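PDB 6U94: RND efflux system, outer membrane lipoprotein, NodT family from Burkholderia mallei, which probably forms an efflux channel in the outer membrane, working as the outer membrane factor of an RND-type export system. Local coordinates for residues A[63-68]-A[245-250]; A[168-173]-A[241-246]. All blocks are in the same frame, centred on the assembly; numbering follows the deposited sequence.

Contact 1: A[63-68]-A[245-250]; sequences ALALAN and VLIGGP
A65 fits against the last helical turn at I247, in a close packing of two helix C-termini, those of 56-67 and 211-247, within the all-helical part of this outer membrane factor. The backbones come so close that A65 CA and I247 CA are 3.9 Å apart, which the small methyl group of A65 makes possible. That methyl lies alongside the other helix: A65 CB stands 3.4 Å from the carbonyl oxygen L246 O, and one flank of it meets the gamma methyl of I247, with A65 CB to I247 CG2 at 4.2 Å.

L64, one residue earlier, adds a looser apolar touch, its CB and that of I247 being 4.5 Å apart. I247 has chi1 near 63°, which sets CG1 between its own N and carbonyl carbon and leaves CG2 to meet A65.

R70 bridges the two helix ends. Its guanidinium group donates hydrogen bonds to A65 O on one side of the contact and to V245 O and L246 O on the other, so carbonyls near the close of both helices share one cationic partner.

G248 is the first residue to leave helical geometry after helix 211-247, with positive phi in a left-handed backbone conformation, and without a side chain it lets the amide of N68 draw near. With chi1 at -160°, CG of N68 points opposite the residue's own N and the amide reaches across the gap, while its OD1 makes a weak hydrogen bond with R70 N. On the facing segment N68 ND2 has two loose polar neighbours, I247 O at 3.7 Å and G248 O at 3.8 Å.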
ATOM      1  N   ALA A  63       0.733   3.991 -18.151  1.00 87.40           N
ATOM      2  CA  ALA A  63       0.806   3.645 -19.565  1.00 93.06           C
ATOM      3  C   ALA A  63       2.224   3.805 -20.099  1.00 98.83           C
ATOM      4  O   ALA A  63       2.682   2.996 -20.914  1.00103.67           O
ATOM      5  CB  ALA A  63      -0.174   4.502 -20.365  1.00 96.77           C
ATOM      6  N   LEU A  64       2.935   4.843 -19.651  1.00 98.24           N
ATOM      7  CA  LEU A  64       4.312   5.032 -20.095  1.00 99.14           C
ATOM      8  C   LEU A  64       5.225   3.960 -19.518  1.00 95.38           C
ATOM      9  O   LEU A  64       6.153   3.497 -20.193  1.00100.51           O
ATOM     10  CB  LEU A  64       4.806   6.427 -19.710  1.00 99.89           C
ATOM     11  CG  LEU A  64       4.025   7.623 -20.259  1.00101.43           C
ATOM     12  CD1 LEU A  64       4.780   8.925 -20.009  1.00102.43           C
ATOM     13  CD2 LEU A  64       3.714   7.446 -21.740  1.00102.81           C
ATOM     14  N   ALA A  65       4.980   3.552 -18.272  1.00 91.36           N
ATOM     15  CA  ALA A  65       5.778   2.485 -17.677  1.00 89.09           C
ATOM     16  C   ALA A  65       5.570   1.168 -18.414  1.00 88.14           C
ATOM     17  O   ALA A  65       6.522   0.404 -18.613  1.00 93.08           O
ATOM     18  CB  ALA A  65       5.430   2.334 -16.195  1.00 80.69           C
ATOM     19  N   LEU A  66       4.334   0.889 -18.832  1.00 83.44           N
ATOM     20  CA  LEU A  66       4.070  -0.331 -19.587  1.00 84.11           C
ATOM     21  C   LEU A  66       4.615  -0.236 -21.009  1.00 89.18           C
ATOM     22  O   LEU A  66       5.165  -1.211 -21.534  1.00 90.51           O
ATOM     23  CB  LEU A  66       2.571  -0.623 -19.606  1.00 77.47           C
ATOM     24  CG  LEU A  66       1.972  -1.163 -18.311  1.00 76.70           C
ATOM     25  CD1 LEU A  66       0.482  -1.421 -18.473  1.00 74.79           C
ATOM     26  CD2 LEU A  66       2.697  -2.430 -17.884  1.00 76.26           C
ATOM     27  N   ALA A  67       4.478   0.931 -21.646  1.00 92.07           N
ATOM     28  CA  ALA A  67       4.915   1.099 -23.027  1.00 97.64           C
ATOM     29  C   ALA A  67       6.429   1.171 -23.171  1.00101.89           C
ATOM     30  O   ALA A  67       6.919   1.230 -24.304  1.00107.00           O
ATOM     31  CB  ALA A  67       4.285   2.355 -23.632  1.00 99.52           C
ATOM     32  N   ASN A  68       7.175   1.171 -22.069  1.00 99.98           N
ATOM     33  CA  ASN A  68       8.629   1.206 -22.156  1.00103.17           C
ATOM     34  C   ASN A  68       9.146  -0.047 -22.855  1.00107.46           C
ATOM     35  O   ASN A  68       8.639  -1.152 -22.644  1.00105.26           O
ATOM     36  CB  ASN A  68       9.237   1.334 -20.760  1.00101.03           C
ATOM     37  CG  ASN A  68      10.662   1.846 -20.791  1.00103.47           C
ATOM     38  OD1 ASN A  68      11.603   1.118 -20.479  1.00104.41           O
ATOM     39  ND2 ASN A  68      10.829   3.105 -21.178  1.00105.41           N
ATOM     40  N   VAL A 245      12.482   6.328 -12.676  1.00 89.78           N
ATOM     41  CA  VAL A 245      12.974   4.977 -12.924  1.00 91.83           C
ATOM     42  C   VAL A 245      11.830   4.059 -13.333  1.00 93.41           C
ATOM     43  O   VAL A 245      11.972   3.233 -14.245  1.00 94.91           O
ATOM     44  CB  VAL A 245      13.711   4.440 -11.682  1.00 91.63           C
ATOM     45  CG1 VAL A 245      14.097   2.979 -11.878  1.00 90.85           C
ATOM     46  CG2 VAL A 245      14.937   5.283 -11.382  1.00 91.53           C
ATOM     47  N   LEU A 246      10.677   4.196 -12.674  1.00 85.96           N
ATOM     48  CA  LEU A 246       9.571   3.273 -12.912  1.00 86.69           C
ATOM     49  C   LEU A 246       8.979   3.449 -14.304  1.00 90.48           C
ATOM     50  O   LEU A 246       8.565   2.467 -14.933  1.00 93.21           O
ATOM     51  CB  LEU A 246       8.494   3.458 -11.846  1.00 81.89           C
ATOM     52  CG  LEU A 246       8.806   2.833 -10.488  1.00 80.96           C
ATOM     53  CD1 LEU A 246       7.721   3.180  -9.480  1.00 75.99           C
ATOM     54  CD2 LEU A 246       8.958   1.326 -10.624  1.00 80.54           C
ATOM     55  N   ILE A 247       8.916   4.686 -14.802  1.00 91.12           N
ATOM     56  CA  ILE A 247       8.390   4.918 -16.143  1.00 96.34           C
ATOM     57  C   ILE A 247       9.468   4.849 -17.215  1.00103.69           C
ATOM     58  O   ILE A 247       9.140   4.884 -18.411  1.00110.48           O
ATOM     59  CB  ILE A 247       7.662   6.273 -16.237  1.00 93.15           C
ATOM     60  CG1 ILE A 247       8.632   7.423 -15.970  1.00 92.88           C
ATOM     61  CG2 ILE A 247       6.488   6.316 -15.265  1.00 89.31           C
ATOM     62  CD1 ILE A 247       8.065   8.783 -16.308  1.00 92.38           C
ATOM     63  N   GLY A 248      10.738   4.746 -16.833  1.00 93.41           N
ATOM     64  CA  GLY A 248      11.813   4.595 -17.791  1.00102.26           C
ATOM     65  C   GLY A 248      12.216   5.853 -18.522  1.00108.91           C
ATOM     66  O   GLY A 248      12.923   5.761 -19.533  1.00115.30           O
ATOM     67  N   GLY A 249      11.799   7.024 -18.050  1.00107.65           N
ATOM     68  CA  GLY A 249      12.139   8.266 -18.702  1.00109.39           C
ATOM     69  C   GLY A 249      11.787   9.479 -17.869  1.00104.31           C
ATOM     70  O   GLY A 249      11.319   9.367 -16.730  1.00101.73           O
ATOM     71  N   PRO A 250      12.014  10.671 -18.424  1.00104.04           N
ATOM     72  CA  PRO A 250      11.689  11.899 -17.692  1.00103.74           C
ATOM     73  C   PRO A 250      10.200  12.005 -17.403  1.00102.91           C
ATOM     74  O   PRO A 250       9.361  11.456 -18.119  1.00103.59           O
ATOM     75  CB  PRO A 250      12.156  13.011 -18.641  1.00108.48           C
ATOM     76  CG  PRO A 250      13.167  12.359 -19.522  1.00101.82           C
ATOM     77  CD  PRO A 250      12.689  10.951 -19.701  1.00106.28           C
TER

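Contact 2: A[168-173]-A[241-246]; sequences AEVANT and NALAVL
T173 and L246 meet tip to tip between two long antiparallel helices, 156-203 and 211-247, which follow one another as a helical hairpin, as in the hairpins that build the periplasmic tunnel of trimeric outer membrane factors. Over these segments the axes pass 9.7 Å apart, with 155° between their directions.

The packing is tightest around one delta methyl. L246 CD1 sits 3.2 Å from E169 O, against the backbone of the facing helix, and the hydroxyl of T173 flanks the same methyl. On one side of the leucine, the bent chain of E169 crosses it at an angle, offering its CB and CG to both delta methyls. On another, V170 slides past in the opposite sense, with V170 CG2 3.7 Å from L246 CB. The carbonyl E169 O is itself occupied: it receives T173 N and, at 2.6 Å, the hydroxyl T173 OG1, the latter tilted 22° from the carbonyl plane. At chi1 -58° the threonine has OG1 beside its own N and CG2 opposite that N, so the hydroxyl returns to its own helix, in a bond that helps fix the rotation, and the methyl faces the other. The carboxylate of E169 leaves the apolar seam for salt bridges with R83 and R87 and a hydrogen bond with Y86 OH, a setting that would probably favour its charged form.

Toward L243 the fit is looser: L243 CD1 lies 4.0 Å from V170 O and 4.3 Å from V170 CG1. The touching residues are all buried, and solvent is reached behind them, at N241, whose CB points away from helix 156-203 and whose side chain also touches L85. T173 CG2 lies over the step from A242 to L243, 3.8 Å from L243 N and 4.1 Å from A242 CB.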
ATOM      1  N   ALA A 168       1.434  -1.344  -9.884  1.00 63.65           N
ATOM      2  CA  ALA A 168       1.203  -0.967  -8.495  1.00 60.02           C
ATOM      3  C   ALA A 168       2.301  -0.050  -7.974  1.00 66.42           C
ATOM      4  O   ALA A 168       2.022   0.903  -7.237  1.00 70.54           O
ATOM      5  CB  ALA A 168       1.096  -2.217  -7.632  1.00 54.53           C
ATOM      6  N   GLU A 169       3.556  -0.322  -8.340  1.00 67.67           N
ATOM      7  CA  GLU A 169       4.657   0.482  -7.826  1.00 67.01           C
ATOM      8  C   GLU A 169       4.633   1.895  -8.392  1.00 68.36           C
ATOM      9  O   GLU A 169       5.022   2.844  -7.703  1.00 68.39           O
ATOM     10  CB  GLU A 169       5.993  -0.193  -8.130  1.00 68.82           C
ATOM     11  CG  GLU A 169       7.113   0.223  -7.190  1.00 72.47           C
ATOM     12  CD  GLU A 169       6.845  -0.182  -5.750  1.00 71.32           C
ATOM     13  OE1 GLU A 169       6.626  -1.385  -5.495  1.00 71.21           O
ATOM     14  OE2 GLU A 169       6.848   0.703  -4.869  1.00 74.39           O
ATOM     15  N   VAL A 170       4.183   2.058  -9.638  1.00 69.59           N
ATOM     16  CA  VAL A 170       4.012   3.400 -10.191  1.00 68.90           C
ATOM     17  C   VAL A 170       2.932   4.153  -9.426  1.00 66.38           C
ATOM     18  O   VAL A 170       3.077   5.347  -9.131  1.00 67.25           O
ATOM     19  CB  VAL A 170       3.690   3.324 -11.695  1.00 66.97           C
ATOM     20  CG1 VAL A 170       3.301   4.694 -12.228  1.00 65.19           C
ATOM     21  CG2 VAL A 170       4.879   2.766 -12.469  1.00 73.20           C
ATOM     22  N   ALA A 171       1.838   3.468  -9.086  1.00 62.41           N
ATOM     23  CA  ALA A 171       0.738   4.123  -8.383  1.00 65.13           C
ATOM     24  C   ALA A 171       1.146   4.514  -6.968  1.00 67.99           C
ATOM     25  O   ALA A 171       0.883   5.638  -6.525  1.00 69.48           O
ATOM     26  CB  ALA A 171      -0.489   3.211  -8.357  1.00 62.51           C
ATOM     27  N   ASN A 172       1.791   3.598  -6.243  1.00 65.31           N
ATOM     28  CA  ASN A 172       2.189   3.905  -4.874  1.00 64.01           C
ATOM     29  C   ASN A 172       3.246   4.999  -4.825  1.00 66.51           C
ATOM     30  O   ASN A 172       3.320   5.742  -3.841  1.00 69.21           O
ATOM     31  CB  ASN A 172       2.702   2.649  -4.174  1.00 66.45           C
ATOM     32  CG  ASN A 172       2.945   2.867  -2.691  1.00 65.83           C
ATOM     33  OD1 ASN A 172       2.003   2.907  -1.898  1.00 68.81           O
ATOM     34  ND2 ASN A 172       4.208   3.005  -2.306  1.00 61.84           N
ATOM     35  N   THR A 173       4.067   5.116  -5.871  1.00 60.88           N
ATOM     36  CA  THR A 173       5.100   6.147  -5.888  1.00 66.99           C
ATOM     37  C   THR A 173       4.515   7.523  -6.188  1.00 67.54           C
ATOM     38  O   THR A 173       4.922   8.518  -5.578  1.00 68.92           O
ATOM     39  CB  THR A 173       6.181   5.790  -6.908  1.00 67.51           C
ATOM     40  OG1 THR A 173       6.736   4.514  -6.576  1.00 69.18           O
ATOM     41  CG2 THR A 173       7.294   6.822  -6.899  1.00 68.67           C
ATOM     42  N   ASN A 241      12.596  10.680  -8.250  1.00 90.77           N
ATOM     43  CA  ASN A 241      13.623   9.813  -8.821  1.00 91.86           C
ATOM     44  C   ASN A 241      13.067   8.423  -9.102  1.00 89.99           C
ATOM     45  O   ASN A 241      13.204   7.900 -10.215  1.00 85.63           O
ATOM     46  CB  ASN A 241      14.827   9.727  -7.881  1.00 98.65           C
ATOM     47  CG  ASN A 241      16.000  10.557  -8.358  1.00114.09           C
ATOM     48  OD1 ASN A 241      15.825  11.570  -9.036  1.00121.39           O
ATOM     49  ND2 ASN A 241      17.209  10.125  -8.014  1.00119.76           N
ATOM     50  N   ALA A 242      12.433   7.809  -8.098  1.00 84.50           N
ATOM     51  CA  ALA A 242      11.868   6.477  -8.278  1.00 86.98           C
ATOM     52  C   ALA A 242      10.792   6.477  -9.354  1.00 87.31           C
ATOM     53  O   ALA A 242      10.663   5.509 -10.115  1.00 90.74           O
ATOM     54  CB  ALA A 242      11.302   5.963  -6.952  1.00 74.07           C
ATOM     55  N   LEU A 243      10.013   7.558  -9.438  1.00 86.71           N
ATOM     56  CA  LEU A 243       8.982   7.645 -10.465  1.00 87.92           C
ATOM     57  C   LEU A 243       9.598   7.675 -11.857  1.00 90.44           C
ATOM     58  O   LEU A 243       9.079   7.048 -12.789  1.00 93.91           O
ATOM     59  CB  LEU A 243       8.113   8.880 -10.228  1.00 87.84           C
ATOM     60  CG  LEU A 243       6.754   8.922 -10.924  1.00 88.11           C
ATOM     61  CD1 LEU A 243       5.963   7.663 -10.622  1.00 87.70           C
ATOM     62  CD2 LEU A 243       5.978  10.154 -10.488  1.00 85.72           C
ATOM     63  N   ALA A 244      10.711   8.397 -12.016  1.00 90.11           N
ATOM     64  CA  ALA A 244      11.397   8.426 -13.303  1.00 95.87           C
ATOM     65  C   ALA A 244      11.949   7.052 -13.662  1.00 91.47           C
ATOM     66  O   ALA A 244      11.891   6.641 -14.826  1.00 89.39           O
ATOM     67  CB  ALA A 244      12.516   9.467 -13.280  1.00 97.27           C
ATOM     68  N   VAL A 245      12.482   6.328 -12.676  1.00 89.78           N
ATOM     69  CA  VAL A 245      12.974   4.977 -12.924  1.00 91.83           C
ATOM     70  C   VAL A 245      11.830   4.059 -13.333  1.00 93.41           C
ATOM     71  O   VAL A 245      11.972   3.233 -14.245  1.00 94.91           O
ATOM     72  CB  VAL A 245      13.711   4.440 -11.682  1.00 91.63           C
ATOM     73  CG1 VAL A 245      14.097   2.979 -11.878  1.00 90.85           C
ATOM     74  CG2 VAL A 245      14.937   5.283 -11.382  1.00 91.53           C
ATOM     75  N   LEU A 246      10.677   4.196 -12.674  1.00 85.96           N
ATOM     76  CA  LEU A 246       9.571   3.273 -12.912  1.00 86.69           C
ATOM     77  C   LEU A 246       8.979   3.449 -14.304  1.00 90.48           C
ATOM     78  O   LEU A 246       8.565   2.467 -14.933  1.00 93.21           O
ATOM     79  CB  LEU A 246       8.494   3.458 -11.846  1.00 81.89           C
ATOM     80  CG  LEU A 246       8.806   2.833 -10.488  1.00 80.96           C
ATOM     81  CD1 LEU A 246       7.721   3.180  -9.480  1.00 75.99           C
ATOM     82  CD2 LEU A 246       8.958   1.326 -10.624  1.00 80.54           C
TER

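In the fold
Both contacts use helix 211-247 and share V245 and L246, and their centres are about 9 Å apart. Along the chain, 63-68 comes first, then 168-173, and both pair with the closing turns of that helix. Contact 2 lies deeper, about 13 Å from the centre of the chain against about 20 Å for contact 1, and is fully buried where contact 1 is partly open. They also touch directly, A65 CB lying 3.8 Å from V170 CG2, so that helices 56-67, 156-203 and 211-247 meet three ways. Helix 56-67, the first of the modelled chain, is thereby packed onto the open end of the hairpin, where helix 211-247 finishes.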